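Long-range contacts in VP1 (Polyomavirus HPyV7, PDB 4PCH), which probably serves as the major capsid protein, forming pentamers that build a T=7 icosahedral shell and take part in attachment to host cells: residues 64-69 against 223-228; 111-116 against 234-239. All coordinates share one frame; numbering follows the deposited sequence.

Along the chain, strand 62-67 comes first, then the loop 111-116, then the two ends of strand 224-236. Interaction 1 joins 64-69 to 223-228 and closes a loop of 153 residues; interaction 2 joins 111-116 to 234-239 and closes one of 117. The segments alternate, so the two loops cross. Their centres lie about 33 Å apart, on opposite sides of the centre of the chain, and strand 224-236 runs between them. At its start this strand pairs with strand 62-67 of the jelly-roll. At its far end it meets the loop leading into strand 117-124, close to neighbouring subunits of the pentamer.

Interaction 1: 64-69 against 223-228; sequences AVINLP and GSVYLT
Val65 and Tyr226 lie side by side on one face of an antiparallel strand pair. Val65 CG1 sits over the phenol ring, 3.9 Å from the centroid of Tyr226 and 16° off the ring normal, a CH-pi contact. With CG1 anti to the backbone N (chi1 -172°), the same methyl also reaches Ser224 CB, while Val65 CG2 meets Tyr226 CD2 at 3.8 Å. Farther along this face Ser224 OG donates to Asn67 OD1 at 2.8 Å, in the amide plane and on a lone pair; Asn67 has a second conformer, so the bond may be only part-time. On the other face Ile66 CB packs on Val225 CG1 at 3.8 Å, and Ile66 CG1 meets Leu227 CD1. Two hydrogen-bonded pairs, Ala64 with Leu227 and Ile66 with Val225, hold the backbones with four N-H...O bonds. Beyond the strands Leu68 N bonds to Gly223 O at 2.8 Å, and a water donates to both Leu68 O and Gly223 O. Val23 and Leu27 of strand 9-27 and Phe262 of strand 253-271 cover the Ile66-Leu227 face, whereas Pro127 touches Tyr226 on the other. This jelly-roll pairing is therefore two-sided: aliphatic carbons turn toward the other strands of the fold, while the valine, aromatic ring and polar pair occupy the more exposed side.

Interaction 2: 111-116 against 234-239; sequences AGIEGT and GMTGLP
Ile113 lies against Gly234, Met235 and Thr236, and both branches of its side chain meet the strand end. Ile113 CB stands 4.1 Å from Met235 O. Ile113 CG2, anti to the backbone N, touches Gly234 CA at 3.8 Å and lies near Met235 O as well. The other branch leaves through CG1 (chi1 -57°) and bends again at chi2 (-63°), which carries the tip, Ile113 CD1, to Thr236 CB at 3.5 Å, with Thr236 OG1 just beyond. That hydroxyl donates to Gly237 O and also bonds to Ser101 OG. The backbones meet in a single antiparallel bridge: Met235 N bonds to Glu114 O at 2.9 Å, approaching from above the carbonyl plane, and Glu114 N gives a longer bond of 3.3 Å to Met235 O. In the jelly-roll of VP1 this bridge carries the pairing of strands 117-124 and 224-236 into the loop preceding strand 117-124. Gly234, having no side chain, lets the loop come close, and its CA makes a C-H...O contact of 3.4 Å with Thr116 O. A water links the two segments farther on, probably donating to Gly112 O and accepting from Gly237 N at 3.0 Å. The Glu114 side chain bends at chi2, and its OE2 forms a salt bridge with Arg252 NH2 of the same subunit. Gly193 of a neighbouring subunit packs on Glu114, and Leu110 of another subunit packs on Met235.

Interaction 1: 64-69 against 223-228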
loop_
_atom_site.group_PDB
_atom_site.type_symbol
_atom_site.label_atom_id
_atom_site.label_comp_id
_atom_site.label_asym_id
_atom_site.label_seq_id
_atom_site.Cartn_x
_atom_site.Cartn_y
_atom_site.Cartn_z
ATOM N N ALA B 64 -29.035 2.910 11.330
ATOM C CA ALA B 64 -30.253 3.388 10.685
ATOM C C ALA B 64 -31.072 2.173 10.309
ATOM O O ALA B 64 -30.504 1.151 9.935
ATOM C CB ALA B 64 -29.950 4.223 9.462
ATOM N N VAL B 65 -32.395 2.296 10.449
ATOM C CA VAL B 65 -33.323 1.265 10.011
ATOM C C VAL B 65 -34.248 1.928 9.006
ATOM O O VAL B 65 -35.019 2.835 9.352
ATOM C CB VAL B 65 -34.128 0.642 11.151
ATOM C CG1 VAL B 65 -34.918 -0.550 10.629
ATOM C CG2 VAL B 65 -33.213 0.179 12.273
ATOM N N ILE B 66 -34.147 1.466 7.765
ATOM C CA ILE B 66 -34.789 2.106 6.629
ATOM C C ILE B 66 -35.944 1.220 6.181
ATOM O O ILE B 66 -35.734 0.082 5.786
ATOM C CB ILE B 66 -33.816 2.280 5.433
ATOM C CG1 ILE B 66 -32.498 2.965 5.841
ATOM C CG2 ILE B 66 -34.493 3.072 4.326
ATOM C CD1 ILE B 66 -32.675 4.256 6.581
ATOM N N ASN B 67 -37.152 1.758 6.233
ATOM C CA ASN B 67 -38.318 1.006 5.805
ATOM C C ASN B 67 -38.351 0.860 4.262
ATOM O O ASN B 67 -38.003 1.766 3.523
ATOM C CB ASN B 67 -39.594 1.645 6.343
ATOM C CG ASN B 67 -39.639 1.682 7.874
ATOM O OD1 ASN B 67 -39.170 0.763 8.559
ATOM N ND2 ASN B 67 -40.201 2.735 8.408
ATOM N N LEU B 68 -38.761 -0.303 3.793
ATOM C CA LEU B 68 -38.861 -0.571 2.369
ATOM C C LEU B 68 -40.341 -0.578 2.012
ATOM O O LEU B 68 -41.174 -0.717 2.877
ATOM C CB LEU B 68 -38.235 -1.929 2.051
ATOM C CG LEU B 68 -36.770 -2.006 2.494
ATOM C CD1 LEU B 68 -36.266 -3.426 2.394
ATOM C CD2 LEU B 68 -35.891 -1.080 1.676
ATOM N N PRO B 69 -40.672 -0.467 0.719
ATOM C CA PRO B 69 -42.078 -0.421 0.369
ATOM C C PRO B 69 -42.837 -1.697 0.695
ATOM O O PRO B 69 -42.263 -2.776 0.630
ATOM C CB PRO B 69 -42.058 -0.173 -1.141
ATOM C CG PRO B 69 -40.725 0.406 -1.423
ATOM C CD PRO B 69 -39.796 -0.234 -0.436
ATOM N N GLY B 223 -39.168 -6.157 6.377
ATOM C CA GLY B 223 -39.632 -4.971 5.642
ATOM C C GLY B 223 -38.772 -3.726 5.761
ATOM O O GLY B 223 -39.167 -2.630 5.337
ATOM N N SER B 224 -37.584 -3.887 6.335
ATOM C CA SER B 224 -36.633 -2.811 6.479
ATOM C C SER B 224 -35.240 -3.344 6.220
ATOM O O SER B 224 -35.006 -4.535 6.348
ATOM C CB SER B 224 -36.618 -2.256 7.912
ATOM O OG SER B 224 -37.848 -1.726 8.310
ATOM N N VAL B 225 -34.327 -2.427 5.915
ATOM C CA VAL B 225 -32.899 -2.742 5.808
ATOM C C VAL B 225 -32.183 -2.027 6.956
ATOM O O VAL B 225 -32.519 -0.892 7.305
ATOM C CB VAL B 225 -32.333 -2.408 4.422
ATOM C CG1 VAL B 225 -32.440 -0.943 4.083
ATOM C CG2 VAL B 225 -30.881 -2.863 4.299
ATOM N N TYR B 226 -31.200 -2.712 7.535
ATOM C CA TYR B 226 -30.520 -2.275 8.744
ATOM C C TYR B 226 -29.104 -1.923 8.326
ATOM O O TYR B 226 -28.422 -2.764 7.718
ATOM C CB TYR B 226 -30.485 -3.400 9.789
ATOM C CG TYR B 226 -31.865 -3.711 10.359
ATOM C CD1 TYR B 226 -32.829 -4.292 9.568
ATOM C CD2 TYR B 226 -32.194 -3.395 11.669
ATOM C CE1 TYR B 226 -34.098 -4.550 10.058
ATOM C CE2 TYR B 226 -33.448 -3.654 12.176
ATOM C CZ TYR B 226 -34.405 -4.230 11.354
ATOM O OH TYR B 226 -35.666 -4.503 11.808
ATOM N N LEU B 227 -28.731 -0.672 8.577
ATOM C CA LEU B 227 -27.390 -0.140 8.272
ATOM C C LEU B 227 -26.676 0.177 9.552
ATOM O O LEU B 227 -27.276 0.720 10.474
ATOM C CB LEU B 227 -27.519 1.128 7.435
ATOM C CG LEU B 227 -28.247 0.932 6.096
ATOM C CD1 LEU B 227 -28.419 2.268 5.411
ATOM C CD2 LEU B 227 -27.545 -0.093 5.208
ATOM N N THR B 228 -25.376 -0.124 9.596
ATOM C CA THR B 228 -24.556 0.148 10.781
ATOM C C THR B 228 -23.219 0.688 10.278
ATOM O O THR B 228 -22.733 0.235 9.253
ATOM C CB THR B 228 -24.340 -1.113 11.644
ATOM O OG1 THR B 228 -25.595 -1.769 11.883
ATOM C CG2 THR B 228 -23.714 -0.771 12.998
HETATM O O HOH W 1 -41.679 -2.248 4.865
#

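Interaction 2: 111-116 against 234-239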
loop_
_atom_site.group_PDB
_atom_site.type_symbol
_atom_site.label_atom_id
_atom_site.label_comp_id
_atom_site.label_asym_id
_atom_site.label_seq_id
_atom_site.Cartn_x
_atom_site.Cartn_y
_atom_site.Cartn_z
ATOM N N ALA B 111 -0.821 20.311 12.733
ATOM C CA ALA B 111 -0.835 18.962 13.290
ATOM C C ALA B 111 -1.586 17.952 12.434
ATOM O O ALA B 111 -1.172 16.789 12.292
ATOM C CB ALA B 111 -1.458 19.025 14.691
ATOM N N GLY B 112 -2.706 18.389 11.855
ATOM C CA GLY B 112 -3.605 17.497 11.142
ATOM C C GLY B 112 -4.203 16.398 12.000
ATOM O O GLY B 112 -3.995 16.345 13.226
ATOM N N ILE B 113 -4.956 15.520 11.355
ATOM C CA ILE B 113 -5.536 14.359 12.029
ATOM C C ILE B 113 -4.532 13.231 12.045
ATOM O O ILE B 113 -3.890 12.958 11.028
ATOM C CB ILE B 113 -6.801 13.861 11.311
ATOM C CG1 ILE B 113 -7.834 14.988 11.198
ATOM C CG2 ILE B 113 -7.357 12.629 12.001
ATOM C CD1 ILE B 113 -8.354 15.496 12.528
ATOM N N GLU B 114 -4.395 12.542 13.170
ATOM C CA GLU B 114 -3.594 11.325 13.210
ATOM C C GLU B 114 -4.025 10.441 14.358
ATOM O O GLU B 114 -4.677 10.892 15.277
ATOM C CB GLU B 114 -2.075 11.602 13.327
ATOM C CG GLU B 114 -1.670 12.440 14.544
ATOM C CD GLU B 114 -2.054 13.920 14.427
ATOM O OE1 GLU B 114 -1.726 14.527 13.393
ATOM O OE2 GLU B 114 -2.670 14.490 15.367
ATOM N N GLY B 115 -3.609 9.190 14.290
ATOM C CA GLY B 115 -3.843 8.244 15.376
ATOM C C GLY B 115 -4.656 7.041 14.963
ATOM O O GLY B 115 -4.684 6.655 13.803
ATOM N N THR B 116 -5.254 6.414 15.957
ATOM C CA THR B 116 -5.933 5.122 15.781
ATOM C C THR B 116 -7.239 5.336 15.018
ATOM O O THR B 116 -7.928 6.339 15.209
ATOM C CB THR B 116 -6.095 4.463 17.182
ATOM O OG1 THR B 116 -4.821 3.959 17.589
ATOM C CG2 THR B 116 -7.088 3.326 17.193
ATOM N N GLY B 234 -9.312 9.488 13.352
ATOM C CA GLY B 234 -8.144 9.624 14.233
ATOM C C GLY B 234 -8.457 10.583 15.356
ATOM O O GLY B 234 -9.627 10.683 15.759
ATOM N N MET B 235 -7.443 11.281 15.855
ATOM C CA MET B 235 -7.652 12.322 16.869
ATOM C C MET B 235 -7.194 13.704 16.367
ATOM O O MET B 235 -6.444 13.829 15.375
ATOM C CB MET B 235 -6.972 11.939 18.181
ATOM C CG MET B 235 -7.646 10.752 18.885
ATOM S SD MET B 235 -6.854 10.487 20.498
ATOM C CE MET B 235 -8.132 11.257 21.513
ATOM N N THR B 236 -7.623 14.728 17.093
ATOM C CA THR B 236 -7.405 16.116 16.722
ATOM C C THR B 236 -7.243 17.000 17.936
ATOM O O THR B 236 -7.741 16.684 19.017
ATOM C CB THR B 236 -8.581 16.650 15.841
ATOM O OG1 THR B 236 -8.261 17.971 15.362
ATOM C CG2 THR B 236 -9.896 16.676 16.579
ATOM N N GLY B 237 -6.482 18.085 17.744
ATOM C CA GLY B 237 -6.512 19.230 18.639
ATOM C C GLY B 237 -7.604 20.210 18.225
ATOM O O GLY B 237 -8.316 20.022 17.205
ATOM N N LEU B 238 -7.724 21.270 18.995
ATOM C CA LEU B 238 -8.688 22.334 18.694
ATOM C C LEU B 238 -8.116 23.340 17.694
ATOM O O LEU B 238 -6.905 23.503 17.593
ATOM C CB LEU B 238 -9.073 23.085 19.960
ATOM C CG LEU B 238 -9.529 22.211 21.114
ATOM C CD1 LEU B 238 -9.904 23.080 22.324
ATOM C CD2 LEU B 238 -10.639 21.260 20.753
ATOM N N PRO B 239 -8.992 24.077 16.984
ATOM C CA PRO B 239 -8.480 25.061 16.013
ATOM C C PRO B 239 -7.580 26.143 16.551
ATOM O O PRO B 239 -7.886 26.777 17.553
ATOM C CB PRO B 239 -9.768 25.660 15.413
ATOM C CG PRO B 239 -10.765 24.568 15.561
ATOM C CD PRO B 239 -10.443 23.899 16.866
HETATM O O HOH W 2 -4.366 17.467 15.705
#